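Local structure of putative glucoamylase (Bacteroides uniformis, 4GL3) at residues A[122-127]-A[197-202]; A[175-180]-A[186-191]. The protein probably hydrolyses alpha-glucosidic bonds in starch-like or related oligosaccharides, as glucoamylases do. All blocks are in the same frame, centred on the assembly; numbering follows the deposited sequence.

Contact 1: A[122-127]-A[197-202]; sequences ADIVES and HIVYIL
V199 presents its two methyl branches to the first turn of helix 124-140, one to I124 and one to V125. Its CG1 meets CD1 of I124 at 3.7 Å, while its CG2 lies 3.9 Å from CA of V125 and 4.0 Å from CG2 of the same valine. Both side chains cross that of V199 at about a right angle. I124 reaches in through its longer branch: with chi1 at 72° CG1 is wedged between the backbone N and the carbonyl carbon, and the chain then runs out extended to CD1. A compact beta-branched side chain suits position 199, because CA of V125 and CA of V199 are only 6.2 Å apart. Only three residues touch, all buried and apolar, so the helices meet without a hydrogen bond between the segments.

The polar groups gather on the other side of the turn. D123 is the N-cap: its OD1 accepts from E126 N at 2.9 Å almost straight, though from above the carboxylate plane, and more weakly from V125 N. Its carbonyl O is gripped from opposite faces by N and OG of S127. E126, partly exposed, points away from V199; OE1 bonds to G55 N and OE2 to a bound Tris molecule, probably from the crystallisation liquor but consistent with a pocket there, about 4 Å from the V125 side chain. A buried aliphatic seam behind a polar helix start is consistent with the helical toroid of six-hairpin glycosidases, where helix N-terminal ends and their loops commonly line the sugar site.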
ATOM      1  N   ALA A 122      12.762   7.678  12.055  1.00 20.57           N
ATOM      2  CA  ALA A 122      12.322   7.549  10.687  1.00 22.59           C
ATOM      3  C   ALA A 122      12.015   6.075  10.345  1.00 21.91           C
ATOM      4  O   ALA A 122      12.728   5.142  10.776  1.00 18.52           O
ATOM      5  CB  ALA A 122      13.372   8.104   9.702  1.00 17.04           C
ATOM      6  N   ASP A 123      10.932   5.917   9.578  1.00 21.45           N
ATOM      7  CA  ASP A 123      10.605   4.675   8.845  1.00 20.23           C
ATOM      8  C   ASP A 123      10.428   5.062   7.393  1.00 19.27           C
ATOM      9  O   ASP A 123       9.433   5.767   7.008  1.00 19.59           O
ATOM     10  CB  ASP A 123       9.341   4.028   9.411  1.00 22.50           C
ATOM     11  CG  ASP A 123       8.971   2.738   8.708  1.00 23.06           C
ATOM     12  OD1 ASP A 123       9.141   2.663   7.452  1.00 20.61           O
ATOM     13  OD2 ASP A 123       8.594   1.789   9.417  1.00 25.66           O
ATOM     14  N   ILE A 124      11.407   4.718   6.556  1.00 21.53           N
ATOM     15  CA  ILE A 124      11.353   5.238   5.203  1.00 20.01           C
ATOM     16  C   ILE A 124      10.426   4.473   4.275  1.00 22.96           C
ATOM     17  O   ILE A 124      10.095   4.991   3.180  1.00 18.55           O
ATOM     18  CB  ILE A 124      12.732   5.437   4.521  1.00 23.71           C
ATOM     19  CG1 ILE A 124      13.391   4.115   4.132  1.00 22.46           C
ATOM     20  CG2 ILE A 124      13.649   6.264   5.431  1.00 23.56           C
ATOM     21  CD1 ILE A 124      14.625   4.383   3.240  1.00 23.39           C
ATOM     22  N   VAL A 125      10.031   3.255   4.664  1.00 20.59           N
ATOM     23  CA  VAL A 125       9.070   2.490   3.854  1.00 20.27           C
ATOM     24  C   VAL A 125       7.698   3.144   4.056  1.00 21.26           C
ATOM     25  O   VAL A 125       7.018   3.489   3.098  1.00 22.44           O
ATOM     26  CB  VAL A 125       9.045   0.986   4.214  1.00 22.96           C
ATOM     27  CG1 VAL A 125       7.877   0.302   3.471  1.00 19.37           C
ATOM     28  CG2 VAL A 125      10.420   0.331   3.895  1.00 18.95           C
ATOM     29  N   GLU A 126       7.334   3.398   5.306  1.00 20.14           N
ATOM     30  CA  GLU A 126       6.063   4.082   5.590  1.00 20.11           C
ATOM     31  C   GLU A 126       6.089   5.473   4.944  1.00 21.99           C
ATOM     32  O   GLU A 126       5.106   5.949   4.346  1.00 20.15           O
ATOM     33  CB  GLU A 126       5.842   4.201   7.094  1.00 22.25           C
ATOM     34  CG  GLU A 126       5.779   2.861   7.801  1.00 22.54           C
ATOM     35  CD  GLU A 126       4.484   2.114   7.562  1.00 32.79           C
ATOM     36  OE1 GLU A 126       3.432   2.808   7.480  1.00 34.18           O
ATOM     37  OE2 GLU A 126       4.533   0.864   7.497  1.00 37.18           O
ATOM     38  N   SER A 127       7.230   6.131   5.008  1.00 16.82           N
ATOM     39  CA  SER A 127       7.281   7.497   4.446  1.00 20.57           C
ATOM     40  C   SER A 127       7.162   7.458   2.920  1.00 19.93           C
ATOM     41  O   SER A 127       6.576   8.351   2.320  1.00 21.90           O
ATOM     42  CB  SER A 127       8.591   8.204   4.836  1.00 23.67           C
ATOM     43  OG  SER A 127       8.595   8.523   6.214  1.00 22.76           O
ATOM     44  N   HIS A 197       9.427  -1.928  -3.094  1.00 19.79           N
ATOM     45  CA  HIS A 197      10.030  -1.520  -4.376  1.00 23.31           C
ATOM     46  C   HIS A 197      10.077   0.016  -4.558  1.00 23.89           C
ATOM     47  O   HIS A 197      11.088   0.613  -5.045  1.00 22.32           O
ATOM     48  CB  HIS A 197       9.239  -2.183  -5.522  1.00 23.66           C
ATOM     49  CG  HIS A 197       9.956  -2.241  -6.831  1.00 24.87           C
ATOM     50  ND1 HIS A 197       9.324  -2.646  -7.988  1.00 28.83           N
ATOM     51  CD2 HIS A 197      11.242  -1.974  -7.173  1.00 23.71           C
ATOM     52  CE1 HIS A 197      10.195  -2.630  -8.986  1.00 30.06           C
ATOM     53  NE2 HIS A 197      11.371  -2.247  -8.515  1.00 27.55           N
ATOM     54  N   ILE A 198       8.986   0.647  -4.136  1.00 23.56           N
ATOM     55  CA  ILE A 198       8.764   2.074  -4.342  1.00 25.76           C
ATOM     56  C   ILE A 198       9.791   2.934  -3.606  1.00 21.57           C
ATOM     57  O   ILE A 198      10.053   4.090  -4.009  1.00 22.15           O
ATOM     58  CB  ILE A 198       7.308   2.493  -3.926  1.00 29.72           C
ATOM     59  CG1 ILE A 198       6.933   3.855  -4.476  1.00 35.48           C
ATOM     60  CG2 ILE A 198       7.134   2.549  -2.414  1.00 22.00           C
ATOM     61  CD1 ILE A 198       6.550   3.839  -5.908  1.00 36.98           C
ATOM     62  N   VAL A 199      10.360   2.402  -2.527  1.00 22.56           N
ATOM     63  CA  VAL A 199      11.399   3.119  -1.837  1.00 22.84           C
ATOM     64  C   VAL A 199      12.603   3.399  -2.748  1.00 21.83           C
ATOM     65  O   VAL A 199      13.160   4.502  -2.725  1.00 23.67           O
ATOM     66  CB  VAL A 199      11.866   2.365  -0.548  1.00 24.23           C
ATOM     67  CG1 VAL A 199      12.902   3.213   0.204  1.00 21.78           C
ATOM     68  CG2 VAL A 199      10.652   2.043   0.333  1.00 19.89           C
ATOM     69  N   TYR A 200      13.006   2.402  -3.538  1.00 23.32           N
ATOM     70  CA  TYR A 200      14.132   2.564  -4.464  1.00 23.58           C
ATOM     71  C   TYR A 200      13.768   3.444  -5.645  1.00 23.73           C
ATOM     72  O   TYR A 200      14.594   4.259  -6.071  1.00 21.95           O
ATOM     73  CB  TYR A 200      14.651   1.216  -4.963  1.00 21.52           C
ATOM     74  CG  TYR A 200      15.472   0.502  -3.909  1.00 23.23           C
ATOM     75  CD1 TYR A 200      14.857  -0.276  -2.905  1.00 20.64           C
ATOM     76  CD2 TYR A 200      16.859   0.644  -3.861  1.00 23.08           C
ATOM     77  CE1 TYR A 200      15.614  -0.890  -1.899  1.00 23.57           C
ATOM     78  CE2 TYR A 200      17.613   0.029  -2.856  1.00 22.29           C
ATOM     79  CZ  TYR A 200      17.005  -0.728  -1.879  1.00 23.69           C
ATOM     80  OH  TYR A 200      17.793  -1.352  -0.892  1.00 21.72           O
ATOM     81  N   ILE A 201      12.537   3.305  -6.158  1.00 23.23           N
ATOM     82  CA  ILE A 201      12.082   4.163  -7.264  1.00 22.53           C
ATOM     83  C   ILE A 201      12.053   5.641  -6.831  1.00 21.70           C
ATOM     84  O   ILE A 201      12.554   6.480  -7.548  1.00 23.70           O
ATOM     85  CB  ILE A 201      10.665   3.775  -7.794  1.00 25.31           C
ATOM     86  CG1 ILE A 201      10.546   2.301  -8.211  1.00 30.77           C
ATOM     87  CG2 ILE A 201      10.199   4.713  -8.899  1.00 23.95           C
ATOM     88  CD1 ILE A 201      11.662   1.787  -8.996  1.00 30.24           C
ATOM     89  N   LEU A 202      11.488   5.948  -5.652  1.00 23.35           N
ATOM     90  CA  LEU A 202      11.472   7.335  -5.169  1.00 24.73           C
ATOM     91  C   LEU A 202      12.900   7.821  -4.880  1.00 23.94           C
ATOM     92  O   LEU A 202      13.273   8.961  -5.223  1.00 24.14           O
ATOM     93  CB  LEU A 202      10.587   7.493  -3.935  1.00 25.38           C
ATOM     94  CG  LEU A 202       9.062   7.264  -4.145  1.00 25.87           C
ATOM     95  CD1 LEU A 202       8.262   7.318  -2.847  1.00 23.28           C
ATOM     96  CD2 LEU A 202       8.535   8.264  -5.150  1.00 25.96           C
TER

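Contact 2: A[175-180]-A[186-191]; sequences YWHWSP and MNHQIK
The carbonyl O of H188 takes one true hydrogen bond, from W176 N at 3.0 Å and nearly along the C=O axis, with Y175 CA adding a longer C-H...O contact from the neighbouring residue on the same side. Together with the single bridge between Y175 and Q189, this holds 186-191, which is not a regular strand, beside the start of 175-180.

Aromatic side chains fill in around the backbone bond. The six-membered ring of W176 lies alongside the H188 imidazole, planes at 41°, with CE3 over one imidazole face and 3.7 Å from H188 CE1. H188 is steadied by its own ND1, which donates to the carbonyl O of Q189 in the plane of the ring. CG1 of I190 packs on W176 CB at 4.1 Å, an aliphatic branch suited to this buried spot at the root of the tryptophan side chain. The buried Y175 ring lies alongside the N187 and Q189 side chains, pointing the same way; its CE2 is 3.6 Å from CG of Q189, while its hydroxyl bonds to Q171.

Each face of the H177 ring is met near its rim, one by W176 CD1 and the other by the methyl CE of selenomethionine M186, a CH-pi contact 3.8 Å from the ring centroid; bends at chi2 and chi3 fold the M186 chain back over the ring. At the ring edge, in plane, a water joins H177 ND1, 2.8 Å away, to H188 N, from which it accepts.

The remaining nitrogen, NE2, bonds to a glycerol, probably from the crystallisation liquor. With both faces met and both nitrogens engaged, H177 has a well-defined orientation, and the glycerol is consistent with an edge that could meet sugar hydroxyls.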
ATOM      1  N   TYR A 175      18.495   1.393   3.912  1.00 19.04           N
ATOM      2  CA  TYR A 175      18.114   0.932   5.219  1.00 19.86           C
ATOM      3  C   TYR A 175      16.726   1.475   5.545  1.00 19.57           C
ATOM      4  O   TYR A 175      16.390   2.608   5.189  1.00 20.32           O
ATOM      5  CB  TYR A 175      19.168   1.366   6.289  1.00 24.39           C
ATOM      6  CG  TYR A 175      20.431   0.557   6.166  1.00 20.91           C
ATOM      7  CD1 TYR A 175      21.424   0.911   5.225  1.00 19.40           C
ATOM      8  CD2 TYR A 175      20.628  -0.592   6.941  1.00 21.32           C
ATOM      9  CE1 TYR A 175      22.570   0.155   5.073  1.00 21.05           C
ATOM     10  CE2 TYR A 175      21.758  -1.382   6.781  1.00 22.46           C
ATOM     11  CZ  TYR A 175      22.739  -1.011   5.857  1.00 23.22           C
ATOM     12  OH  TYR A 175      23.853  -1.792   5.684  1.00 23.84           O
ATOM     13  N   TRP A 176      15.969   0.648   6.262  1.00 19.75           N
ATOM     14  CA  TRP A 176      14.549   0.847   6.559  1.00 20.15           C
ATOM     15  C   TRP A 176      14.335   1.987   7.593  1.00 23.24           C
ATOM     16  O   TRP A 176      13.397   2.747   7.439  1.00 20.30           O
ATOM     17  CB  TRP A 176      13.929  -0.468   7.048  1.00 21.68           C
ATOM     18  CG  TRP A 176      12.423  -0.594   7.076  1.00 21.85           C
ATOM     19  CD1 TRP A 176      11.497   0.238   7.698  1.00 25.04           C
ATOM     20  CD2 TRP A 176      11.669  -1.644   6.492  1.00 21.48           C
ATOM     21  NE1 TRP A 176      10.237  -0.240   7.515  1.00 23.63           N
ATOM     22  CE2 TRP A 176      10.302  -1.388   6.770  1.00 24.53           C
ATOM     23  CE3 TRP A 176      12.013  -2.777   5.780  1.00 23.49           C
ATOM     24  CZ2 TRP A 176       9.271  -2.213   6.308  1.00 24.21           C
ATOM     25  CZ3 TRP A 176      10.981  -3.631   5.329  1.00 23.75           C
ATOM     26  CH2 TRP A 176       9.633  -3.334   5.599  1.00 24.48           C
ATOM     27  N   HIS A 177      15.212   2.093   8.596  1.00 21.54           N
ATOM     28  CA  HIS A 177      15.013   2.950   9.744  1.00 19.44           C
ATOM     29  C   HIS A 177      16.274   3.790  10.025  1.00 19.14           C
ATOM     30  O   HIS A 177      17.413   3.461   9.609  1.00 18.24           O
ATOM     31  CB  HIS A 177      14.730   2.163  11.020  1.00 22.01           C
ATOM     32  CG  HIS A 177      13.806   0.997  10.860  1.00 24.05           C
ATOM     33  ND1 HIS A 177      14.255  -0.258  10.495  1.00 22.11           N
ATOM     34  CD2 HIS A 177      12.475   0.869  11.133  1.00 22.76           C
ATOM     35  CE1 HIS A 177      13.224  -1.096  10.513  1.00 27.75           C
ATOM     36  NE2 HIS A 177      12.131  -0.431  10.882  1.00 20.77           N
ATOM     37  N   TRP A 178      16.038   4.882  10.748  1.00 20.61           N
ATOM     38  CA  TRP A 178      17.090   5.629  11.461  1.00 20.78           C
ATOM     39  C   TRP A 178      16.477   6.336  12.656  1.00 21.82           C
ATOM     40  O   TRP A 178      15.331   6.826  12.595  1.00 19.22           O
ATOM     41  CB  TRP A 178      17.780   6.673  10.583  1.00 20.67           C
ATOM     42  CG  TRP A 178      18.815   7.421  11.327  1.00 19.28           C
ATOM     43  CD1 TRP A 178      20.113   7.026  11.520  1.00 20.96           C
ATOM     44  CD2 TRP A 178      18.676   8.687  12.018  1.00 18.95           C
ATOM     45  NE1 TRP A 178      20.765   7.941  12.278  1.00 18.22           N
ATOM     46  CE2 TRP A 178      19.922   8.983  12.580  1.00 19.85           C
ATOM     47  CE3 TRP A 178      17.632   9.581  12.193  1.00 19.57           C
ATOM     48  CZ2 TRP A 178      20.163  10.164  13.360  1.00 17.60           C
ATOM     49  CZ3 TRP A 178      17.851  10.760  12.967  1.00 19.04           C
ATOM     50  CH2 TRP A 178      19.124  11.008  13.557  1.00 18.67           C
ATOM     51  N   SER A 179      17.243   6.368  13.746  1.00 18.89           N
ATOM     52  CA  SER A 179      16.785   6.921  15.007  1.00 21.69           C
ATOM     53  C   SER A 179      17.785   7.884  15.643  1.00 19.42           C
ATOM     54  O   SER A 179      18.976   7.634  15.626  1.00 19.99           O
ATOM     55  CB  SER A 179      16.530   5.782  16.002  1.00 21.18           C
ATOM     56  OG  SER A 179      16.338   6.303  17.312  1.00 23.89           O
ATOM     57  N   PRO A 180      17.297   9.000  16.199  1.00 20.82           N
ATOM     58  CA  PRO A 180      18.172   9.888  16.930  1.00 20.78           C
ATOM     59  C   PRO A 180      18.719   9.258  18.195  1.00 21.21           C
ATOM     60  O   PRO A 180      19.772   9.688  18.676  1.00 25.96           O
ATOM     61  CB  PRO A 180      17.273  11.083  17.269  1.00 23.38           C
ATOM     62  CG  PRO A 180      15.873  10.553  17.224  1.00 27.45           C
ATOM     63  CD  PRO A 180      15.907   9.479  16.174  1.00 20.18           C
HETATM   64  N   MSE A 186      18.633  -0.684  14.158  1.00 21.41           N
HETATM   65  CA  MSE A 186      17.597  -1.557  13.562  1.00 22.55           C
HETATM   66  C   MSE A 186      18.267  -2.365  12.424  1.00 20.52           C
HETATM   67  O   MSE A 186      17.936  -3.525  12.183  1.00 20.57           O
HETATM   68  CB  MSE A 186      16.369  -0.756  13.057  1.00 22.36           C
HETATM   69  CG  MSE A 186      15.366  -0.220  14.141  1.00 23.70           C
HETATM   70 SE   MSE A 186      14.602  -1.638  15.252  0.75 21.26          SE
HETATM   71  CE  MSE A 186      13.296  -2.253  13.828  1.00 25.96           C
ATOM     72  N   ASN A 187      19.204  -1.742  11.734  1.00 22.25           N
ATOM     73  CA  ASN A 187      20.085  -2.455  10.801  1.00 21.76           C
ATOM     74  C   ASN A 187      19.301  -3.392   9.844  1.00 24.26           C
ATOM     75  O   ASN A 187      19.688  -4.543   9.660  1.00 23.50           O
ATOM     76  CB  ASN A 187      21.157  -3.266  11.578  1.00 23.59           C
ATOM     77  CG  ASN A 187      22.245  -3.778  10.668  1.00 24.44           C
ATOM     78  OD1 ASN A 187      22.528  -3.149   9.658  1.00 23.84           O
ATOM     79  ND2 ASN A 187      22.821  -4.914  10.979  1.00 22.86           N
ATOM     80  N   HIS A 188      18.254  -2.858   9.189  1.00 22.60           N
ATOM     81  CA  HIS A 188      17.360  -3.674   8.344  1.00 23.01           C
ATOM     82  C   HIS A 188      17.537  -3.197   6.881  1.00 23.96           C
ATOM     83  O   HIS A 188      17.009  -2.174   6.489  1.00 21.37           O
ATOM     84  CB  HIS A 188      15.936  -3.497   8.862  1.00 27.67           C
ATOM     85  CG  HIS A 188      14.925  -4.438   8.293  1.00 33.92           C
ATOM     86  ND1 HIS A 188      15.001  -4.953   7.021  1.00 43.20           N
ATOM     87  CD2 HIS A 188      13.755  -4.887   8.803  1.00 49.00           C
ATOM     88  CE1 HIS A 188      13.953  -5.720   6.791  1.00 29.87           C
ATOM     89  NE2 HIS A 188      13.180  -5.695   7.855  1.00 46.36           N
ATOM     90  N   GLN A 189      18.336  -3.925   6.102  1.00 21.44           N
ATOM     91  CA  GLN A 189      18.517  -3.612   4.688  1.00 21.90           C
ATOM     92  C   GLN A 189      17.219  -3.903   3.916  1.00 21.80           C
ATOM     93  O   GLN A 189      16.542  -4.910   4.184  1.00 20.94           O
ATOM     94  CB  GLN A 189      19.640  -4.457   4.129  1.00 23.30           C
ATOM     95  CG  GLN A 189      21.036  -4.151   4.637  1.00 25.70           C
ATOM     96  CD  GLN A 189      22.096  -5.090   4.029  1.00 35.52           C
ATOM     97  OE1 GLN A 189      21.932  -5.596   2.934  1.00 32.70           O
ATOM     98  NE2 GLN A 189      23.143  -5.355   4.766  1.00 42.15           N
ATOM     99  N   ILE A 190      16.847  -3.023   3.006  1.00 22.09           N
ATOM    100  CA  ILE A 190      15.633  -3.239   2.209  1.00 22.69           C
ATOM    101  C   ILE A 190      16.052  -4.056   0.986  1.00 23.89           C
ATOM    102  O   ILE A 190      16.697  -3.542   0.050  1.00 23.79           O
ATOM    103  CB  ILE A 190      14.985  -1.902   1.785  1.00 20.15           C
ATOM    104  CG1 ILE A 190      14.674  -1.046   3.038  1.00 22.24           C
ATOM    105  CG2 ILE A 190      13.704  -2.137   0.917  1.00 18.05           C
ATOM    106  CD1 ILE A 190      14.132   0.341   2.737  1.00 19.58           C
ATOM    107  N   LYS A 191      15.702  -5.330   1.011  1.00 21.09           N
ATOM    108  CA  LYS A 191      16.129  -6.292  -0.002  1.00 25.66           C
ATOM    109  C   LYS A 191      14.878  -6.799  -0.717  1.00 24.00           C
ATOM    110  O   LYS A 191      13.844  -6.971  -0.092  1.00 23.52           O
ATOM    111  CB  LYS A 191      16.811  -7.495   0.646  1.00 33.34           C
ATOM    112  CG  LYS A 191      18.043  -7.185   1.445  1.00 34.22           C
ATOM    113  CD  LYS A 191      19.222  -6.601   0.658  1.00 38.03           C
ATOM    114  CE  LYS A 191      20.028  -7.611  -0.094  1.00 33.98           C
ATOM    115  NZ  LYS A 191      21.159  -6.997  -0.884  1.00 25.56           N
TER
HETATM  116  O   HOH W   1      18.566   1.461  10.965  1.00 22.25           O
HETATM  117  O   HOH W   2      16.919  -0.300   9.559  1.00 22.43           O

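In the fold
From the N terminus, the chain first passes through 122-127, where a short strand turns into helix 124-140. Helix 146-161 follows, and then 175-180, whose strand 177-178 returns antiparallel to strand 122-123. Contact 2 closes a short loop, with five residues between its segments, as 186-191 folds back; the chain then enters helix 197-205, and contact 1 closes the much larger loop of 69 residues. Contact 2 is therefore nested within contact 1. The two are stitched directly: I124 N lies 2.9 Å from W176 O and Y200 OH 2.6 Å from I190 O, both probable hydrogen bonds. Together they tie the two-stranded sheet and the loop 186-191 to two helices.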